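Local coordinates for protein N-acetylneuraminate epimerase (Escherichia coli, PDB 2UVK) that speeds the interconversion of the alpha and beta anomers of the sialic acid N-acetylneuraminate in the bacterial periplasm, at residues T31-L36 with A49-G54. Sequence-based numbering, arbitrary orientation.
Sequences TAWYKL and AAFPGG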
ATOM      1  N   THR B  31     -27.368   0.152  -0.264  1.00 13.79           N
ATOM      2  CA  THR B  31     -27.068   1.197   0.689  1.00 13.56           C
ATOM      3  C   THR B  31     -27.880   1.086   2.005  1.00 13.18           C
ATOM      4  O   THR B  31     -27.722   1.936   2.908  1.00 14.34           O
ATOM      5  CB  THR B  31     -27.296   2.579   0.090  1.00 13.87           C
ATOM      6  OG1 THR B  31     -28.658   2.671  -0.377  1.00 15.44           O
ATOM      7  CG2 THR B  31     -26.332   2.814  -1.082  1.00 14.74           C
ATOM      8  N   ALA B  32     -28.706   0.047   2.117  1.00 13.08           N
ATOM      9  CA  ALA B  32     -29.610  -0.083   3.276  1.00 13.31           C
ATOM     10  C   ALA B  32     -28.847  -0.490   4.533  1.00 13.52           C
ATOM     11  O   ALA B  32     -27.933  -1.309   4.475  1.00 13.01           O
ATOM     12  CB  ALA B  32     -30.696  -1.071   2.995  1.00 13.96           C
ATOM     13  N   TRP B  33     -29.256   0.100   5.664  1.00 13.38           N
ATOM     14  CA  TRP B  33     -28.904  -0.319   7.008  1.00 13.18           C
ATOM     15  C   TRP B  33     -30.187  -0.548   7.792  1.00 14.24           C
ATOM     16  O   TRP B  33     -31.213   0.079   7.500  1.00 14.94           O
ATOM     17  CB  TRP B  33     -28.055   0.730   7.709  1.00 13.03           C
ATOM     18  CG  TRP B  33     -26.623   0.611   7.312  1.00 12.99           C
ATOM     19  CD1 TRP B  33     -26.066   1.064   6.164  1.00 12.85           C
ATOM     20  CD2 TRP B  33     -25.588  -0.048   8.042  1.00 12.77           C
ATOM     21  NE1 TRP B  33     -24.721   0.759   6.144  1.00 11.87           N
ATOM     22  CE2 TRP B  33     -24.408   0.080   7.293  1.00 12.33           C
ATOM     23  CE3 TRP B  33     -25.533  -0.712   9.278  1.00 12.56           C
ATOM     24  CZ2 TRP B  33     -23.205  -0.452   7.722  1.00 10.69           C
ATOM     25  CZ3 TRP B  33     -24.331  -1.218   9.708  1.00 12.73           C
ATOM     26  CH2 TRP B  33     -23.186  -1.092   8.941  1.00 11.83           C
ATOM     27  N   TYR B  34     -30.104  -1.475   8.726  1.00 14.66           N
ATOM     28  CA  TYR B  34     -31.199  -1.796   9.639  1.00 16.16           C
ATOM     29  C   TYR B  34     -30.660  -1.974  11.036  1.00 17.15           C
ATOM     30  O   TYR B  34     -29.517  -2.340  11.216  1.00 16.20           O
ATOM     31  CB  TYR B  34     -31.897  -3.079   9.218  1.00 17.64           C
ATOM     32  CG  TYR B  34     -32.214  -3.175   7.751  1.00 18.87           C
ATOM     33  CD1 TYR B  34     -33.404  -2.692   7.247  1.00 20.78           C
ATOM     34  CD2 TYR B  34     -31.315  -3.771   6.874  1.00 19.99           C
ATOM     35  CE1 TYR B  34     -33.689  -2.791   5.884  1.00 21.14           C
ATOM     36  CE2 TYR B  34     -31.597  -3.878   5.502  1.00 20.34           C
ATOM     37  CZ  TYR B  34     -32.776  -3.390   5.025  1.00 20.61           C
ATOM     38  OH  TYR B  34     -33.040  -3.504   3.651  1.00 22.73           O
ATOM     39  N   LYS B  35     -31.520  -1.733  12.030  1.00 17.49           N
ATOM     40  CA  LYS B  35     -31.189  -2.045  13.422  1.00 18.47           C
ATOM     41  C   LYS B  35     -32.245  -2.945  14.050  1.00 19.33           C
ATOM     42  O   LYS B  35     -33.375  -2.985  13.603  1.00 19.53           O
ATOM     43  CB  LYS B  35     -31.025  -0.780  14.250  1.00 19.03           C
ATOM     44  CG  LYS B  35     -32.324  -0.014  14.536  1.00 18.78           C
ATOM     45  CD  LYS B  35     -31.976   1.234  15.303  1.00 18.88           C
ATOM     46  CE  LYS B  35     -33.187   2.065  15.622  1.00 20.85           C
ATOM     47  NZ  LYS B  35     -32.747   3.298  16.359  1.00 23.95           N
ATOM     48  N   LEU B  36     -31.849  -3.682  15.071  1.00 20.50           N
ATOM     49  CA  LEU B  36     -32.796  -4.509  15.808  1.00 21.58           C
ATOM     50  C   LEU B  36     -32.442  -4.492  17.295  1.00 22.14           C
ATOM     51  O   LEU B  36     -31.293  -4.634  17.682  1.00 20.66           O
ATOM     52  CB  LEU B  36     -32.780  -5.924  15.235  1.00 21.96           C
ATOM     53  CG  LEU B  36     -33.735  -6.931  15.854  1.00 22.59           C
ATOM     54  CD1 LEU B  36     -34.330  -7.837  14.793  1.00 22.64           C
ATOM     55  CD2 LEU B  36     -33.001  -7.738  16.938  1.00 22.99           C
ATOM     56  N   ALA B  49     -31.111   5.431   8.056  1.00 16.25           N
ATOM     57  CA  ALA B  49     -30.670   6.310   6.988  1.00 15.97           C
ATOM     58  C   ALA B  49     -29.725   5.541   6.061  1.00 15.85           C
ATOM     59  O   ALA B  49     -28.881   4.766   6.523  1.00 16.48           O
ATOM     60  CB  ALA B  49     -29.992   7.532   7.570  1.00 15.96           C
ATOM     61  N   ALA B  50     -29.895   5.757   4.771  1.00 15.44           N
ATOM     62  CA  ALA B  50     -29.074   5.081   3.766  1.00 15.47           C
ATOM     63  C   ALA B  50     -27.607   5.467   3.874  1.00 15.35           C
ATOM     64  O   ALA B  50     -27.241   6.585   4.182  1.00 15.75           O
ATOM     65  CB  ALA B  50     -29.591   5.396   2.363  1.00 16.12           C
ATOM     66  N   PHE B  51     -26.752   4.493   3.584  1.00 15.22           N
ATOM     67  CA  PHE B  51     -25.317   4.733   3.507  1.00 14.80           C
ATOM     68  C   PHE B  51     -25.020   5.651   2.326  1.00 14.57           C
ATOM     69  O   PHE B  51     -25.421   5.337   1.215  1.00 16.62           O
ATOM     70  CB  PHE B  51     -24.606   3.385   3.358  1.00 14.43           C
ATOM     71  CG  PHE B  51     -23.109   3.472   3.430  1.00 12.50           C
ATOM     72  CD1 PHE B  51     -22.466   3.722   4.623  1.00 13.24           C
ATOM     73  CD2 PHE B  51     -22.333   3.300   2.285  1.00 12.81           C
ATOM     74  CE1 PHE B  51     -21.076   3.793   4.669  1.00 14.13           C
ATOM     75  CE2 PHE B  51     -20.966   3.368   2.352  1.00 13.49           C
ATOM     76  CZ  PHE B  51     -20.348   3.603   3.527  1.00 13.43           C
ATOM     77  N   PRO B  52     -24.329   6.775   2.561  1.00 15.09           N
ATOM     78  CA  PRO B  52     -24.096   7.735   1.507  1.00 15.22           C
ATOM     79  C   PRO B  52     -22.921   7.442   0.573  1.00 15.00           C
ATOM     80  O   PRO B  52     -22.713   8.182  -0.392  1.00 16.42           O
ATOM     81  CB  PRO B  52     -23.810   9.013   2.295  1.00 15.92           C
ATOM     82  CG  PRO B  52     -23.181   8.576   3.484  1.00 16.24           C
ATOM     83  CD  PRO B  52     -23.837   7.303   3.844  1.00 15.21           C
ATOM     84  N   GLY B  53     -22.143   6.401   0.864  1.00 14.54           N
ATOM     85  CA  GLY B  53     -20.944   6.099   0.045  1.00 14.89           C
ATOM     86  C   GLY B  53     -21.133   5.075  -1.064  1.00 14.93           C
ATOM     87  O   GLY B  53     -20.136   4.558  -1.649  1.00 15.07           O
ATOM     88  N   GLY B  54     -22.388   4.770  -1.387  1.00 13.91           N
ATOM     89  CA  GLY B  54     -22.725   3.754  -2.344  1.00 13.06           C
ATOM     90  C   GLY B  54     -22.626   2.347  -1.803  1.00 12.23           C
ATOM     91  O   GLY B  54     -22.117   2.150  -0.693  1.00 13.37           O
TER
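T31 meets F51 through the backbone: F51 N donates to T31 O at 2.8 Å, an almost straight bond (174° at the hydrogen) lying in the carbonyl plane. A50 CA lies 3.5 Å from the same T31 O, a far weaker CA-H...O contact. The side chain of T31 then divides its work. With chi1 at 57°, OG1 sits between the backbone N and carbonyl carbon and comes alongside the methyl of A50, 4.0 Å from A50 CB, while CG2 reaches over to the loop, 3.5 Å from F51 O and 3.8 Å from G54 C. A beta-branched residue suits this place because its methyl covers backbone there and its hydroxyl lies beside the exposed A50. G54 has a positive phi, a backbone conformation that glycine accepts readily.

Both segments belong to the first Kelch repeat of a beta-propeller. Strand 33-37 is the third strand of a four-stranded antiparallel blade, and 49-54 lies in the connection from the fourth strand, 46-47, to the next blade, whose first strand is 60-64.

W33 begins the strand, and the W33 and F51 side chains run alongside each other in the same direction. F51 CB lies near the indole plane at its pyrrole edge, 3.8 Å from W33 NE1, and the five-membered ring of W33 is inclined at 41° to the F51 ring. F51 has CG anti to its backbone N, which carries the phenyl away from T31 towards V70 and W98 of the neighbouring blade. Large aromatic groups suit this buried seam, where W33 also packs against L68, V70 and W98.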